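Local structure of protein CsuE (Acinetobacter baumannii, 6FJY) at residues Ser204-Arg209 with Tyr216-Asn221; Tyr245-Asn250 with Asp304-Gln309. The protein forms the tip adhesion subunit of archaic chaperone-usher Csu pili, which serve cell adhesion and biofilm formation, and is held before assembly by the chaperone CsuC. All coordinates share one frame; numbering follows the deposited sequence.

Both contacts belong to the C-terminal Ig-like beta sandwich of CsuE, and their centres lie about 10 Å apart. They follow in series along the chain: contact 1 closes before contact 2 opens. Each joins a strand of one sheet to a strand of the other, 202-210 with 217-220 in contact 1 and 242-249 with 302-311 in contact 2. Strands 217-220 and 302-311 are antiparallel neighbours, and L220 CD2 meets V308 CG2 at 3.5 Å, which makes the two contacts parts of one hydrophobic interior. Strand 302-311 also pairs in parallel with a strand of CsuC, consistent with donor-strand complementation of this domain by the chaperone.

Contact 1 of 2, residues Ser204-Arg209 with Tyr216-Asn221; sequences SSMGIR and YYVSLN
I208 and Y216 approach from opposite directions across the interior, the isoleucine spreading two branches under the phenol end of the tyrosine. Its CD1 comes obliquely to the ring, 3.5 Å from CE2 of Y216. On the same side of the ring plane, CG2 lies over the hydroxyl end, 3.6 Å from CZ of Y216. The ring is brought over I208 by a chi1 of 55°, which sets Y216 CG between its own backbone N and carbonyl carbon. V218 CG2 sits in the ring plane at the edge of Y216 and also touches CD1 of I208, at 3.9 Å. Further along, M206 and V218 slide past each other; a bend at chi3 (40°) turns the methionine methyl inward, and M206 CE meets V218 CG1 at 4.1 Å. The two strands face each other from opposite sheets of the Ig-like sandwich, with the CA atoms of I208 and V218 9.9 Å apart. F285 and Y283 of strand 279-289 flank M206 and I208, while W256 packs on M206. The Y216 hydroxyl, 3.3 Å from I208 CG2, finds a polar partner outside the segments in a weak hydrogen bond with Y283 OH; cohesion between the segments themselves is van der Waals.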
ATOM      1  N   SER D 204      -3.654 -30.916   2.698  1.00 77.24           N
ATOM      2  CA  SER D 204      -3.484 -29.725   3.525  1.00 71.33           C
ATOM      3  C   SER D 204      -4.187 -28.536   2.882  1.00 68.09           C
ATOM      4  O   SER D 204      -5.061 -28.713   2.027  1.00 54.32           O
ATOM      5  CB  SER D 204      -1.997 -29.421   3.747  1.00 68.90           C
ATOM      6  OG  SER D 204      -1.814 -28.280   4.566  1.00 64.22           O
ATOM      7  N   SER D 205      -3.821 -27.321   3.285  1.00 66.92           N
ATOM      8  CA  SER D 205      -4.473 -26.134   2.758  1.00 67.72           C
ATOM      9  C   SER D 205      -3.587 -24.915   2.974  1.00 72.18           C
ATOM     10  O   SER D 205      -2.687 -24.913   3.818  1.00 51.67           O
ATOM     11  CB  SER D 205      -5.851 -25.924   3.404  1.00 69.28           C
ATOM     12  OG  SER D 205      -5.759 -25.598   4.782  1.00 60.60           O
ATOM     13  N   MET D 206      -3.851 -23.882   2.174  1.00 65.74           N
ATOM     14  CA  MET D 206      -3.278 -22.555   2.340  1.00 61.67           C
ATOM     15  C   MET D 206      -4.411 -21.567   2.578  1.00 67.96           C
ATOM     16  O   MET D 206      -5.538 -21.768   2.114  1.00 66.87           O
ATOM     17  CB  MET D 206      -2.460 -22.133   1.106  1.00 67.02           C
ATOM     18  CG  MET D 206      -1.195 -22.932   0.894  1.00 73.36           C
ATOM     19  SD  MET D 206      -0.413 -22.572  -0.664  1.00 49.06           S
ATOM     20  CE  MET D 206      -0.688 -20.847  -0.666  1.00 57.80           C
ATOM     21  N   GLY D 207      -4.110 -20.504   3.320  1.00 68.68           N
ATOM     22  CA  GLY D 207      -5.101 -19.496   3.634  1.00 60.15           C
ATOM     23  C   GLY D 207      -4.640 -18.096   3.278  1.00 67.91           C
ATOM     24  O   GLY D 207      -3.532 -17.693   3.641  1.00 55.28           O
ATOM     25  N   ILE D 208      -5.485 -17.343   2.571  1.00 68.42           N
ATOM     26  CA  ILE D 208      -5.179 -15.969   2.184  1.00 64.98           C
ATOM     27  C   ILE D 208      -6.334 -15.063   2.594  1.00 61.72           C
ATOM     28  O   ILE D 208      -7.468 -15.242   2.134  1.00 56.12           O
ATOM     29  CB  ILE D 208      -4.896 -15.844   0.679  1.00 64.62           C
ATOM     30  CG1 ILE D 208      -3.698 -16.725   0.318  1.00 75.19           C
ATOM     31  CG2 ILE D 208      -4.636 -14.392   0.312  1.00 58.57           C
ATOM     32  CD1 ILE D 208      -3.281 -16.666  -1.113  1.00 83.38           C
ATOM     33  N   ARG D 209      -6.042 -14.088   3.451  1.00 65.31           N
ATOM     34  CA  ARG D 209      -7.013 -13.109   3.925  1.00 66.48           C
ATOM     35  C   ARG D 209      -6.720 -11.788   3.225  1.00 74.13           C
ATOM     36  O   ARG D 209      -5.654 -11.195   3.423  1.00 79.81           O
ATOM     37  CB  ARG D 209      -6.945 -12.956   5.445  1.00 71.48           C
ATOM     38  CG  ARG D 209      -7.154 -14.274   6.192  1.00 97.43           C
ATOM     39  CD  ARG D 209      -6.957 -14.117   7.691  1.00101.31           C
ATOM     40  NE  ARG D 209      -7.654 -12.938   8.196  1.00111.49           N
ATOM     41  CZ  ARG D 209      -7.064 -11.926   8.824  1.00112.64           C
ATOM     42  NH1 ARG D 209      -5.755 -11.946   9.047  1.00102.41           N
ATOM     43  NH2 ARG D 209      -7.789 -10.896   9.244  1.00116.64           N
ATOM     44  N   TYR D 216      -5.892 -11.910  -7.201  1.00 67.96           N
ATOM     45  CA  TYR D 216      -4.520 -12.380  -7.299  1.00 67.79           C
ATOM     46  C   TYR D 216      -4.522 -13.781  -7.871  1.00 66.73           C
ATOM     47  O   TYR D 216      -5.545 -14.472  -7.876  1.00 58.57           O
ATOM     48  CB  TYR D 216      -3.809 -12.388  -5.945  1.00 73.81           C
ATOM     49  CG  TYR D 216      -4.563 -13.180  -4.912  1.00 75.53           C
ATOM     50  CD1 TYR D 216      -5.527 -12.564  -4.126  1.00 84.41           C
ATOM     51  CD2 TYR D 216      -4.334 -14.542  -4.731  1.00 62.10           C
ATOM     52  CE1 TYR D 216      -6.234 -13.262  -3.184  1.00 83.83           C
ATOM     53  CE2 TYR D 216      -5.047 -15.257  -3.781  1.00 69.71           C
ATOM     54  CZ  TYR D 216      -5.994 -14.602  -3.010  1.00 77.14           C
ATOM     55  OH  TYR D 216      -6.722 -15.277  -2.071  1.00 64.65           O
ATOM     56  N   TYR D 217      -3.352 -14.179  -8.348  1.00 68.45           N
ATOM     57  CA  TYR D 217      -3.072 -15.543  -8.755  1.00 60.39           C
ATOM     58  C   TYR D 217      -2.078 -16.161  -7.779  1.00 60.35           C
ATOM     59  O   TYR D 217      -1.170 -15.481  -7.284  1.00 54.68           O
ATOM     60  CB  TYR D 217      -2.506 -15.587 -10.174  1.00 70.43           C
ATOM     61  CG  TYR D 217      -3.493 -15.213 -11.268  1.00 89.06           C
ATOM     62  CD1 TYR D 217      -4.466 -16.112 -11.693  1.00 90.85           C
ATOM     63  CD2 TYR D 217      -3.433 -13.972 -11.897  1.00 93.78           C
ATOM     64  CE1 TYR D 217      -5.364 -15.780 -12.701  1.00 92.43           C
ATOM     65  CE2 TYR D 217      -4.329 -13.630 -12.908  1.00 86.45           C
ATOM     66  CZ  TYR D 217      -5.288 -14.540 -13.301  1.00 80.71           C
ATOM     67  OH  TYR D 217      -6.171 -14.220 -14.294  1.00 68.48           O
ATOM     68  N   VAL D 218      -2.262 -17.448  -7.500  1.00 65.71           N
ATOM     69  CA  VAL D 218      -1.373 -18.222  -6.646  1.00 65.82           C
ATOM     70  C   VAL D 218      -0.707 -19.275  -7.513  1.00 62.72           C
ATOM     71  O   VAL D 218      -1.384 -20.121  -8.106  1.00 53.36           O
ATOM     72  CB  VAL D 218      -2.123 -18.879  -5.477  1.00 66.95           C
ATOM     73  CG1 VAL D 218      -1.140 -19.414  -4.467  1.00 58.25           C
ATOM     74  CG2 VAL D 218      -3.062 -17.902  -4.824  1.00 56.40           C
ATOM     75  N   SER D 219       0.618 -19.237  -7.578  1.00 70.64           N
ATOM     76  CA  SER D 219       1.384 -20.225  -8.323  1.00 63.77           C
ATOM     77  C   SER D 219       2.392 -20.907  -7.402  1.00 70.87           C
ATOM     78  O   SER D 219       2.818 -20.356  -6.376  1.00 50.86           O
ATOM     79  CB  SER D 219       2.108 -19.593  -9.508  1.00 67.36           C
ATOM     80  OG  SER D 219       1.185 -19.067 -10.442  1.00 62.41           O
ATOM     81  N   LEU D 220       2.772 -22.121  -7.789  1.00 69.01           N
ATOM     82  CA  LEU D 220       3.786 -22.895  -7.081  1.00 76.55           C
ATOM     83  C   LEU D 220       4.867 -23.299  -8.069  1.00 73.53           C
ATOM     84  O   LEU D 220       4.564 -23.777  -9.168  1.00 62.29           O
ATOM     85  CB  LEU D 220       3.192 -24.143  -6.410  1.00 74.05           C
ATOM     86  CG  LEU D 220       2.086 -23.984  -5.355  1.00 73.23           C
ATOM     87  CD1 LEU D 220       1.760 -25.339  -4.762  1.00 71.49           C
ATOM     88  CD2 LEU D 220       2.465 -23.008  -4.260  1.00 62.97           C
ATOM     89  N   ASN D 221       6.122 -23.092  -7.683  1.00 82.74           N
ATOM     90  CA  ASN D 221       7.249 -23.464  -8.524  1.00 81.38           C
ATOM     91  C   ASN D 221       7.438 -24.980  -8.463  1.00 68.24           C
ATOM     92  O   ASN D 221       6.583 -25.718  -7.965  1.00 62.06           O
ATOM     93  CB  ASN D 221       8.499 -22.694  -8.106  1.00 76.16           C
ATOM     94  CG  ASN D 221       9.127 -23.232  -6.831  1.00 70.54           C
ATOM     95  OD1 ASN D 221       8.460 -23.827  -5.989  1.00 74.23           O
ATOM     96  ND2 ASN D 221      10.421 -23.017  -6.690  1.00 68.05           N
TER

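Contact 2 of 2, residues Tyr245-Asn250 with Asp304-Gln309; sequences YDIFKN and DTVTVQ
Y245 reaches across to D304 and V306, its hydroxyl lying beside both. The OH donates a hydrogen bond of 2.9 Å to OD2 of D304. This oxygen lies in the plane of the ring, at its edge, but the hydroxyl meets it on the anti side, 24° out of the carboxylate plane; ring and carboxylate are turned 77° apart. The other oxygen, D304 OD1, accepts from the backbone N of L224, so both ends of the carboxylate are gripped. V306 closes this tight end: with CG2 anti to its carbonyl carbon, the methyl comes to 3.2 Å from Y245 OH. These strands lie in opposing sheets of the Ig-like sandwich, their axes 11.0 Å apart and crossing at -36°. Contact thins along them, and I247 CD1 only grazes V306 CG2 at 4.4 Å; L220 fills in by packing on both residues. Beyond I247 the segments no longer meet. On the outer side of strand 242-249, D246 forms salt bridges with R232 and R255, and its OD1 also accepts from I247 N through the anti lone pair. T305 and T307 turn instead to the chaperone, hydrogen-bonding S111 and Q113 of CsuC, respectively.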
ATOM      1  N   TYR D 245       7.697 -36.169  -6.074  1.00 83.11           N
ATOM      2  CA  TYR D 245       6.350 -35.923  -5.582  1.00 76.22           C
ATOM      3  C   TYR D 245       5.668 -34.891  -6.474  1.00 64.13           C
ATOM      4  O   TYR D 245       6.264 -34.352  -7.410  1.00 53.29           O
ATOM      5  CB  TYR D 245       6.383 -35.468  -4.119  1.00 81.91           C
ATOM      6  CG  TYR D 245       6.845 -34.044  -3.951  1.00 86.70           C
ATOM      7  CD1 TYR D 245       8.195 -33.735  -3.893  1.00 84.53           C
ATOM      8  CD2 TYR D 245       5.929 -33.001  -3.859  1.00 83.86           C
ATOM      9  CE1 TYR D 245       8.620 -32.429  -3.744  1.00 88.89           C
ATOM     10  CE2 TYR D 245       6.343 -31.697  -3.712  1.00 86.92           C
ATOM     11  CZ  TYR D 245       7.688 -31.415  -3.656  1.00 83.60           C
ATOM     12  OH  TYR D 245       8.106 -30.116  -3.513  1.00 71.93           O
ATOM     13  N   ASP D 246       4.399 -34.618  -6.174  1.00 62.44           N
ATOM     14  CA  ASP D 246       3.710 -33.488  -6.787  1.00 69.04           C
ATOM     15  C   ASP D 246       2.634 -32.998  -5.825  1.00 64.09           C
ATOM     16  O   ASP D 246       2.407 -33.576  -4.757  1.00 51.81           O
ATOM     17  CB  ASP D 246       3.119 -33.853  -8.156  1.00 76.53           C
ATOM     18  CG  ASP D 246       3.213 -32.707  -9.168  1.00 82.87           C
ATOM     19  OD1 ASP D 246       2.672 -31.618  -8.896  1.00 86.06           O
ATOM     20  OD2 ASP D 246       3.833 -32.892 -10.238  1.00 84.53           O
ATOM     21  N   ILE D 247       1.987 -31.906  -6.219  1.00 61.60           N
ATOM     22  CA  ILE D 247       0.939 -31.260  -5.444  1.00 75.37           C
ATOM     23  C   ILE D 247      -0.284 -31.121  -6.338  1.00 72.66           C
ATOM     24  O   ILE D 247      -0.162 -30.769  -7.517  1.00 66.17           O
ATOM     25  CB  ILE D 247       1.387 -29.878  -4.920  1.00 81.25           C
ATOM     26  CG1 ILE D 247       2.598 -29.995  -3.993  1.00 77.29           C
ATOM     27  CG2 ILE D 247       0.254 -29.180  -4.202  1.00 84.88           C
ATOM     28  CD1 ILE D 247       3.152 -28.655  -3.611  1.00 68.45           C
ATOM     29  N   PHE D 248      -1.463 -31.380  -5.779  1.00 83.65           N
ATOM     30  CA  PHE D 248      -2.684 -31.394  -6.570  1.00 81.81           C
ATOM     31  C   PHE D 248      -3.761 -30.548  -5.909  1.00 72.55           C
ATOM     32  O   PHE D 248      -3.933 -30.597  -4.688  1.00 62.35           O
ATOM     33  CB  PHE D 248      -3.158 -32.838  -6.793  1.00 91.63           C
ATOM     34  CG  PHE D 248      -2.192 -33.653  -7.603  1.00 91.68           C
ATOM     35  CD1 PHE D 248      -1.276 -34.490  -6.990  1.00 93.68           C
ATOM     36  CD2 PHE D 248      -2.165 -33.535  -8.981  1.00 89.52           C
ATOM     37  CE1 PHE D 248      -0.369 -35.217  -7.743  1.00 91.01           C
ATOM     38  CE2 PHE D 248      -1.266 -34.257  -9.739  1.00 84.56           C
ATOM     39  CZ  PHE D 248      -0.367 -35.098  -9.121  1.00 91.69           C
ATOM     40  N   LYS D 249      -4.491 -29.786  -6.731  1.00 81.76           N
ATOM     41  CA  LYS D 249      -5.596 -28.964  -6.245  1.00 69.56           C
ATOM     42  C   LYS D 249      -6.700 -29.850  -5.679  1.00 72.09           C
ATOM     43  O   LYS D 249      -7.078 -30.850  -6.295  1.00 62.90           O
ATOM     44  CB  LYS D 249      -6.161 -28.097  -7.374  1.00 71.77           C
ATOM     45  CG  LYS D 249      -5.150 -27.263  -8.176  1.00 62.50           C
ATOM     46  CD  LYS D 249      -5.878 -26.375  -9.199  1.00 56.24           C
ATOM     47  CE  LYS D 249      -4.936 -25.872 -10.288  1.00 73.20           C
ATOM     48  NZ  LYS D 249      -5.635 -25.046 -11.334  1.00 84.81           N
ATOM     49  N   ASN D 250      -7.205 -29.484  -4.499  1.00 82.73           N
ATOM     50  CA  ASN D 250      -8.310 -30.175  -3.812  1.00 78.65           C
ATOM     51  C   ASN D 250      -7.985 -31.669  -3.771  1.00 79.04           C
ATOM     52  O   ASN D 250      -6.854 -32.030  -3.415  1.00 79.62           O
ATOM     53  CB  ASN D 250      -9.628 -29.804  -4.482  1.00 81.07           C
ATOM     54  CG  ASN D 250      -9.882 -28.298  -4.497  1.00 74.44           C
ATOM     55  OD1 ASN D 250      -9.846 -27.626  -3.459  1.00 59.08           O
ATOM     56  ND2 ASN D 250     -10.128 -27.761  -5.686  1.00 75.13           N
ATOM     57  N   ASP D 304      11.975 -30.539   0.590  1.00 84.38           N
ATOM     58  CA  ASP D 304      11.983 -29.604  -0.525  1.00 71.47           C
ATOM     59  C   ASP D 304      11.320 -28.313  -0.075  1.00 64.13           C
ATOM     60  O   ASP D 304      10.566 -28.282   0.900  1.00 62.98           O
ATOM     61  CB  ASP D 304      11.265 -30.167  -1.757  1.00 72.55           C
ATOM     62  CG  ASP D 304      11.650 -29.435  -3.039  1.00 72.44           C
ATOM     63  OD1 ASP D 304      12.694 -28.735  -3.037  1.00 54.18           O
ATOM     64  OD2 ASP D 304      10.906 -29.551  -4.038  1.00 64.88           O
ATOM     65  N   THR D 305      11.593 -27.240  -0.804  1.00 81.66           N
ATOM     66  CA  THR D 305      10.990 -25.946  -0.509  1.00 91.19           C
ATOM     67  C   THR D 305      10.350 -25.404  -1.783  1.00 75.08           C
ATOM     68  O   THR D 305      11.045 -25.138  -2.770  1.00 54.75           O
ATOM     69  CB  THR D 305      12.024 -24.974   0.057  1.00 91.90           C
ATOM     70  OG1 THR D 305      12.721 -25.610   1.134  1.00 88.90           O
ATOM     71  CG2 THR D 305      11.342 -23.732   0.587  1.00 84.78           C
ATOM     72  N   VAL D 306       9.030 -25.258  -1.759  1.00 87.95           N
ATOM     73  CA  VAL D 306       8.265 -24.789  -2.907  1.00 73.28           C
ATOM     74  C   VAL D 306       7.988 -23.304  -2.737  1.00 68.57           C
ATOM     75  O   VAL D 306       7.558 -22.860  -1.663  1.00 47.98           O
ATOM     76  CB  VAL D 306       6.952 -25.576  -3.058  1.00 69.31           C
ATOM     77  CG1 VAL D 306       6.079 -24.940  -4.124  1.00 74.53           C
ATOM     78  CG2 VAL D 306       7.241 -27.022  -3.408  1.00 73.41           C
ATOM     79  N   THR D 307       8.245 -22.537  -3.795  1.00 64.24           N
ATOM     80  CA  THR D 307       7.961 -21.112  -3.796  1.00 57.16           C
ATOM     81  C   THR D 307       6.484 -20.900  -4.114  1.00 57.88           C
ATOM     82  O   THR D 307       6.002 -21.323  -5.169  1.00 57.19           O
ATOM     83  CB  THR D 307       8.856 -20.397  -4.809  1.00 61.10           C
ATOM     84  OG1 THR D 307      10.225 -20.500  -4.399  1.00 53.97           O
ATOM     85  CG2 THR D 307       8.492 -18.925  -4.905  1.00 55.26           C
ATOM     86  N   VAL D 308       5.759 -20.300  -3.171  1.00 60.00           N
ATOM     87  CA  VAL D 308       4.383 -19.860  -3.378  1.00 64.10           C
ATOM     88  C   VAL D 308       4.430 -18.430  -3.907  1.00 58.51           C
ATOM     89  O   VAL D 308       4.816 -17.505  -3.185  1.00 44.60           O
ATOM     90  CB  VAL D 308       3.557 -19.924  -2.089  1.00 62.90           C
ATOM     91  CG1 VAL D 308       2.104 -19.568  -2.398  1.00 70.20           C
ATOM     92  CG2 VAL D 308       3.653 -21.289  -1.434  1.00 65.01           C
ATOM     93  N   GLN D 309       4.040 -18.244  -5.163  1.00 66.63           N
ATOM     94  CA  GLN D 309       3.970 -16.914  -5.761  1.00 62.01           C
ATOM     95  C   GLN D 309       2.541 -16.392  -5.696  1.00 54.33           C
ATOM     96  O   GLN D 309       1.602 -17.081  -6.110  1.00 49.64           O
ATOM     97  CB  GLN D 309       4.455 -16.926  -7.208  1.00 62.84           C
ATOM     98  CG  GLN D 309       4.511 -15.544  -7.828  1.00 71.07           C
ATOM     99  CD  GLN D 309       4.998 -15.574  -9.255  1.00 81.92           C
ATOM    100  OE1 GLN D 309       4.591 -16.424 -10.044  1.00 87.21           O
ATOM    101  NE2 GLN D 309       5.879 -14.646  -9.597  1.00 93.02           N
TER